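Local coordinates for protein lamina-associated polypeptide 2 isoforms alpha/zeta (Mus musculus, PDB 2V0X) that forms, through its alpha-specific C-terminal region, a dimer with coiled-coil character and is a chromosome-associated component of the nuclear lamina, probably acting together with lamin A, at residues R157-N160 with R161-D164; A173-E176 with V177-S180. The protein carries 2 engineered substitutions. All coordinates share one frame; numbering follows the deposited sequence. Where two conformers were deposited one is given.

Contact 1. Residues R157-N160 with R161-D164; sequences RILN and RTYD
R157 passes its carbonyl to the amide of R161, beginning two turns of ordinary alpha-helix within helix 152-196, which belongs to the coiled-coil dimerization domain and packs on helix 100-146. The bond from R161 N to R157 O is rather long, 3.3 Å. The side chain of R157 is exposed and poorly ordered, so the place of its charged end is uncertain.

I158 accepts the amide of T162 on its O, and its side chain runs beside that of R161. The arginine chain leaves with CG anti to its backbone N (chi1 -164°) and bends at chi3, which lays one face of the guanidinium over the methyl; I158 CD1 is 3.4 Å from R161 NH2. A branched aliphatic suits this place, since it also packs on Q140 and A141 of helix 100-146, while R161 has a long, weak ion pair with D137.

L159, buried against I145 of the second subunit, offers an O that is gripped twice, by the amide of Y163 and by the hydroxyl of T162. Threonine suits this buried position because OG1, set between backbone N and carbonyl carbon (chi1 67°), donates to L159 O at 2.8 Å, from the same face as Y163 N.

N160 lies at the partly exposed side, where its OD1 receives a weak bond from the amide of T10 in the extended N-terminal segment running past. Its backbone O takes the amide of D164, with D164 N at 3.2 Å from N160 O.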
ATOM      1  N   ARG B 157      -0.211 -33.797   9.121  1.00 40.20           N
ATOM      2  CA  ARG B 157      -0.998 -32.818   9.865  1.00 37.70           C
ATOM      3  C   ARG B 157      -0.249 -31.492   9.930  1.00 36.04           C
ATOM      4  O   ARG B 157      -0.856 -30.429   9.894  1.00 36.81           O
ATOM      5  CB  ARG B 157      -1.335 -33.323  11.273  1.00 39.27           C
ATOM      6  CG  ARG B 157      -2.637 -34.136  11.324  1.00 58.87           C
ATOM      7  CD  ARG B 157      -3.005 -34.579  12.746  1.00 78.92           C
ATOM      8  NE  ARG B 157      -2.024 -35.508  13.304  1.00109.76           N
ATOM      9  CZ  ARG B 157      -1.046 -35.161  14.138  1.00131.71           C
ATOM     10  NH1 ARG B 157      -0.908 -33.898  14.525  1.00136.46           N
ATOM     11  NH2 ARG B 157      -0.187 -36.075  14.566  1.00137.70           N
ATOM     12  N   ILE B 158       1.074 -31.557   9.998  1.00 35.74           N
ATOM     13  CA  ILE B 158       1.880 -30.347  10.034  1.00 35.31           C
ATOM     14  C   ILE B 158       1.775 -29.680   8.667  1.00 36.31           C
ATOM     15  O   ILE B 158       1.500 -28.490   8.575  1.00 39.24           O
ATOM     16  CB  ILE B 158       3.354 -30.648  10.383  1.00 33.15           C
ATOM     17  CG1 ILE B 158       3.453 -31.109  11.839  1.00 38.25           C
ATOM     18  CG2 ILE B 158       4.216 -29.411  10.227  1.00 30.51           C
ATOM     19  CD1 ILE B 158       2.893 -30.095  12.818  1.00 50.32           C
ATOM     20  N   LEU B 159       1.885 -30.489   7.616  1.00 34.23           N
ATOM     21  CA  LEU B 159       1.820 -30.010   6.251  1.00 33.00           C
ATOM     22  C   LEU B 159       0.431 -29.513   5.898  1.00 33.20           C
ATOM     23  O   LEU B 159       0.279 -28.659   5.031  1.00 36.86           O
ATOM     24  CB  LEU B 159       2.240 -31.102   5.263  1.00 33.93           C
ATOM     25  CG  LEU B 159       3.720 -31.520   5.205  1.00 35.38           C
ATOM     26  CD1 LEU B 159       3.891 -32.528   4.076  1.00 36.96           C
ATOM     27  CD2 LEU B 159       4.641 -30.310   4.980  1.00 32.87           C
ATOM     28  N   ASN B 160      -0.593 -30.059   6.547  1.00 31.80           N
ATOM     29  CA  ASN B 160      -1.946 -29.622   6.254  1.00 30.73           C
ATOM     30  C   ASN B 160      -2.078 -28.177   6.760  1.00 32.27           C
ATOM     31  O   ASN B 160      -2.655 -27.311   6.108  1.00 34.62           O
ATOM     32  CB  ASN B 160      -2.956 -30.546   6.931  1.00 29.63           C
ATOM     33  CG  ASN B 160      -4.366 -30.284   6.471  1.00 38.82           C
ATOM     34  OD1 ASN B 160      -4.651 -30.272   5.269  1.00 33.52           O
ATOM     35  ND2 ASN B 160      -5.257 -30.058   7.417  1.00 56.55           N
ATOM     36  N   ARG B 161      -1.443 -27.907   7.886  1.00 30.50           N
ATOM     37  CA  ARG B 161      -1.463 -26.588   8.477  1.00 30.37           C
ATOM     38  C   ARG B 161      -0.686 -25.590   7.572  1.00 33.16           C
ATOM     39  O   ARG B 161      -1.165 -24.477   7.299  1.00 35.50           O
ATOM     40  CB  ARG B 161      -0.849 -26.681   9.876  1.00 31.90           C
ATOM     41  CG  ARG B 161      -1.128 -25.499  10.790  1.00 45.06           C
ATOM     42  CD  ARG B 161      -0.271 -25.585  12.052  1.00 57.86           C
ATOM     43  NE  ARG B 161      -0.434 -26.865  12.738  1.00 81.13           N
ATOM     44  CZ  ARG B 161       0.456 -27.389  13.579  1.00 79.74           C
ATOM     45  NH1 ARG B 161       1.586 -26.747  13.846  1.00 77.49           N
ATOM     46  NH2 ARG B 161       0.209 -28.556  14.165  1.00 65.50           N
ATOM     47  N   THR B 162       0.470 -26.008   7.051  1.00 31.23           N
ATOM     48  CA  THR B 162       1.257 -25.139   6.177  1.00 28.82           C
ATOM     49  C   THR B 162       0.485 -24.836   4.894  1.00 30.41           C
ATOM     50  O   THR B 162       0.619 -23.755   4.311  1.00 29.82           O
ATOM     51  CB  THR B 162       2.639 -25.755   5.819  1.00 28.77           C
ATOM     52  OG1 THR B 162       2.468 -26.924   5.006  1.00 39.94           O
ATOM     53  CG2 THR B 162       3.390 -26.119   7.091  1.00 23.80           C
ATOM     54  N   TYR B 163      -0.316 -25.804   4.461  1.00 31.25           N
ATOM     55  CA  TYR B 163      -1.125 -25.660   3.255  1.00 32.29           C
ATOM     56  C   TYR B 163      -2.148 -24.514   3.442  1.00 34.43           C
ATOM     57  O   TYR B 163      -2.348 -23.686   2.545  1.00 38.48           O
ATOM     58  CB  TYR B 163      -1.847 -26.981   2.965  1.00 33.49           C
ATOM     59  CG  TYR B 163      -2.573 -27.004   1.644  1.00 36.14           C
ATOM     60  CD1 TYR B 163      -1.887 -27.256   0.459  1.00 38.57           C
ATOM     61  CD2 TYR B 163      -3.942 -26.767   1.575  1.00 38.04           C
ATOM     62  CE1 TYR B 163      -2.537 -27.271  -0.763  1.00 42.34           C
ATOM     63  CE2 TYR B 163      -4.607 -26.778   0.349  1.00 43.21           C
ATOM     64  CZ  TYR B 163      -3.894 -27.031  -0.815  1.00 44.57           C
ATOM     65  OH  TYR B 163      -4.536 -27.034  -2.034  1.00 50.20           O
ATOM     66  N   ASP B 164      -2.777 -24.481   4.611  1.00 32.15           N
ATOM     67  CA  ASP B 164      -3.753 -23.457   4.958  1.00 32.18           C
ATOM     68  C   ASP B 164      -3.064 -22.088   5.040  1.00 30.19           C
ATOM     69  O   ASP B 164      -3.529 -21.111   4.463  1.00 31.54           O
ATOM     70  CB  ASP B 164      -4.418 -23.789   6.303  1.00 40.20           C
ATOM     71  CG  ASP B 164      -5.461 -22.764   6.710  1.00 50.56           C
ATOM     72  OD1 ASP B 164      -5.394 -22.262   7.853  1.00 46.72           O
ATOM     73  OD2 ASP B 164      -6.350 -22.467   5.886  1.00 61.25           O
TER

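Contact 2. Residues A173-E176 with V177-S180; sequences AFDE and VRMS
D175 and R178, one turn apart on helix 152-196, supply the charged pair of this contact. Their side chains lie alongside and point the same way, but the salt bridge is long: D175 OD1 stands 3.6 Å from R178 NH1, and the carboxylate and guanidinium planes are turned 54° apart, so this is no flat two-point pairing. A kink at chi3 (-64°) turns the guanidinium of R178 toward that oxygen. The short D175 gives its other oxygen, OD2, to the hydroxyl of Y61, the stronger of its two attachments, while the long chain of R178 spans the turn and also forms a long, weak ion pair from NE to E46.

Backbone bonds of the i to i+4 kind make up the next group. V177 N reaches A173 O at 3.0 Å, R178 N reaches F174 O at the same distance, and M179 N reaches D175 O at 2.9 Å. The carbonyl of E176 is gripped twice by one residue, with S180 N at 2.9 Å and S180 OG at 3.1 Å arriving from opposite faces of its plane. Serine thus returns its buried hydroxyl to its own helix; A117 O of the second subunit is a weak alternative acceptor for it.

Packing completes the turn. V177 sets its CG2 methyl 3.2 Å from the backbone carbonyl oxygen A173 O, and makes apolar contacts with I39 and with L121 of the second subunit. Beside it the broad ring of F174 covers L35 and S38 of helix 35-46. The small A173 lies against A124 of the second subunit, and M179, a selenomethionine, folds onto A116 and S119. Helix 152-196 thus packs against helix 100-146 of both chains, the helical packing of a coiled-coil dimer.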
ATOM      1  N   ALA B 173      -2.459 -11.461  -0.028  1.00 25.17           N
ATOM      2  CA  ALA B 173      -1.851 -10.802  -1.179  1.00 25.13           C
ATOM      3  C   ALA B 173      -2.932 -10.125  -2.051  1.00 27.85           C
ATOM      4  O   ALA B 173      -2.715  -9.032  -2.580  1.00 30.14           O
ATOM      5  CB  ALA B 173      -1.035 -11.814  -1.997  1.00 25.03           C
ATOM      6  N   PHE B 174      -4.086 -10.766  -2.214  1.00 30.52           N
ATOM      7  CA  PHE B 174      -5.160 -10.157  -2.992  1.00 32.06           C
ATOM      8  C   PHE B 174      -5.764  -8.955  -2.248  1.00 30.57           C
ATOM      9  O   PHE B 174      -6.132  -7.964  -2.870  1.00 33.51           O
ATOM     10  CB  PHE B 174      -6.230 -11.182  -3.385  1.00 34.47           C
ATOM     11  CG  PHE B 174      -5.863 -11.972  -4.601  1.00 39.84           C
ATOM     12  CD1 PHE B 174      -4.956 -13.029  -4.513  1.00 43.47           C
ATOM     13  CD2 PHE B 174      -6.316 -11.588  -5.853  1.00 41.17           C
ATOM     14  CE1 PHE B 174      -4.497 -13.683  -5.658  1.00 43.19           C
ATOM     15  CE2 PHE B 174      -5.866 -12.232  -7.004  1.00 42.52           C
ATOM     16  CZ  PHE B 174      -4.949 -13.280  -6.902  1.00 43.33           C
ATOM     17  N   ASP B 175      -5.839  -9.033  -0.923  1.00 24.86           N
ATOM     18  CA  ASP B 175      -6.345  -7.909  -0.132  1.00 23.86           C
ATOM     19  C   ASP B 175      -5.354  -6.716  -0.210  1.00 25.34           C
ATOM     20  O   ASP B 175      -5.774  -5.560  -0.273  1.00 26.27           O
ATOM     21  CB  ASP B 175      -6.606  -8.355   1.309  1.00 25.86           C
ATOM     22  CG  ASP B 175      -7.843  -9.272   1.421  1.00 33.18           C
ATOM     23  OD1 ASP B 175      -8.756  -9.180   0.574  1.00 34.10           O
ATOM     24  OD2 ASP B 175      -7.902 -10.099   2.342  1.00 34.66           O
ATOM     25  N   GLU B 176      -4.052  -7.013  -0.254  0.50 25.61           N
ATOM     26  CA  GLU B 176      -3.015  -5.974  -0.355  0.50 25.24           C
ATOM     27  C   GLU B 176      -3.149  -5.275  -1.709  0.50 25.08           C
ATOM     28  O   GLU B 176      -3.069  -4.044  -1.805  0.50 25.87           O
ATOM     29  CB  GLU B 176      -1.609  -6.583  -0.242  0.50 24.10           C
ATOM     30  CG  GLU B 176      -1.366  -7.338   1.046  0.50 27.44           C
ATOM     31  CD  GLU B 176       0.025  -7.952   1.148  0.50 34.72           C
ATOM     32  OE1 GLU B 176       0.435  -8.701   0.236  0.50 41.26           O
ATOM     33  OE2 GLU B 176       0.694  -7.709   2.169  0.50 44.40           O
ATOM     34  N   VAL B 177      -3.392  -6.073  -2.745  1.00 23.87           N
ATOM     35  CA  VAL B 177      -3.562  -5.555  -4.105  1.00 25.03           C
ATOM     36  C   VAL B 177      -4.785  -4.614  -4.121  1.00 25.30           C
ATOM     37  O   VAL B 177      -4.753  -3.540  -4.715  1.00 25.78           O
ATOM     38  CB  VAL B 177      -3.777  -6.730  -5.128  1.00 25.03           C
ATOM     39  CG1 VAL B 177      -4.280  -6.196  -6.502  1.00 24.53           C
ATOM     40  CG2 VAL B 177      -2.462  -7.490  -5.352  1.00 24.15           C
ATOM     41  N   ARG B 178      -5.854  -5.031  -3.453  1.00 27.27           N
ATOM     42  CA  ARG B 178      -7.083  -4.230  -3.365  1.00 28.54           C
ATOM     43  C   ARG B 178      -6.827  -2.886  -2.663  1.00 26.75           C
ATOM     44  O   ARG B 178      -7.230  -1.832  -3.154  1.00 28.20           O
ATOM     45  CB  ARG B 178      -8.182  -5.015  -2.619  1.00 32.00           C
ATOM     46  CG  ARG B 178      -9.513  -4.273  -2.537  1.00 50.61           C
ATOM     47  CD  ARG B 178     -10.669  -5.206  -2.227  1.00 73.12           C
ATOM     48  NE  ARG B 178     -10.875  -6.183  -3.292  1.00 84.80           N
ATOM     49  CZ  ARG B 178     -11.097  -7.479  -3.088  1.00 83.26           C
ATOM     50  NH1 ARG B 178     -11.142  -7.967  -1.853  1.00 68.19           N
ATOM     51  NH2 ARG B 178     -11.285  -8.286  -4.126  1.00 87.08           N
HETATM   52  N   MSE B 179      -6.170  -2.931  -1.508  1.00 27.08           N
HETATM   53  CA  MSE B 179      -5.847  -1.714  -0.769  1.00 28.17           C
HETATM   54  C   MSE B 179      -4.970  -0.768  -1.594  1.00 27.34           C
HETATM   55  O   MSE B 179      -5.175   0.456  -1.573  1.00 27.77           O
HETATM   56  CB  MSE B 179      -5.179  -2.040   0.572  1.00 31.39           C
HETATM   57  CG  MSE B 179      -6.090  -2.737   1.605  1.00 37.21           C
HETATM   58 SE   MSE B 179      -7.881  -1.924   1.777  1.00 45.29          SE
HETATM   59  CE  MSE B 179      -7.385  -0.110   1.915  1.00 46.49           C
ATOM     60  N   SER B 180      -4.006  -1.331  -2.327  1.00 27.92           N
ATOM     61  CA  SER B 180      -3.114  -0.544  -3.181  1.00 27.19           C
ATOM     62  C   SER B 180      -3.895   0.127  -4.315  1.00 26.92           C
ATOM     63  O   SER B 180      -3.628   1.273  -4.659  1.00 30.25           O
ATOM     64  CB  SER B 180      -2.009  -1.429  -3.787  1.00 30.55           C
ATOM     65  OG  SER B 180      -1.110  -1.897  -2.791  1.00 38.90           O
TER

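How the contacts relate
Contacts 1 and 2 lie in series on one helix, 152-196, with their centres 24 Å apart and their nearest atoms about 11 Å apart, so they do not touch. Contact 2 lies near the middle of the chain, 6 Å from its centre, whereas contact 1 is 29 Å out, toward one end of the elongated domain. Both pack on helix 100-146 of their own chain and on the second subunit, and so mark two places along the same dimer interface. Their outer coverings differ: residues 9-11 run past contact 1, while helix 35-46 covers part of contact 2.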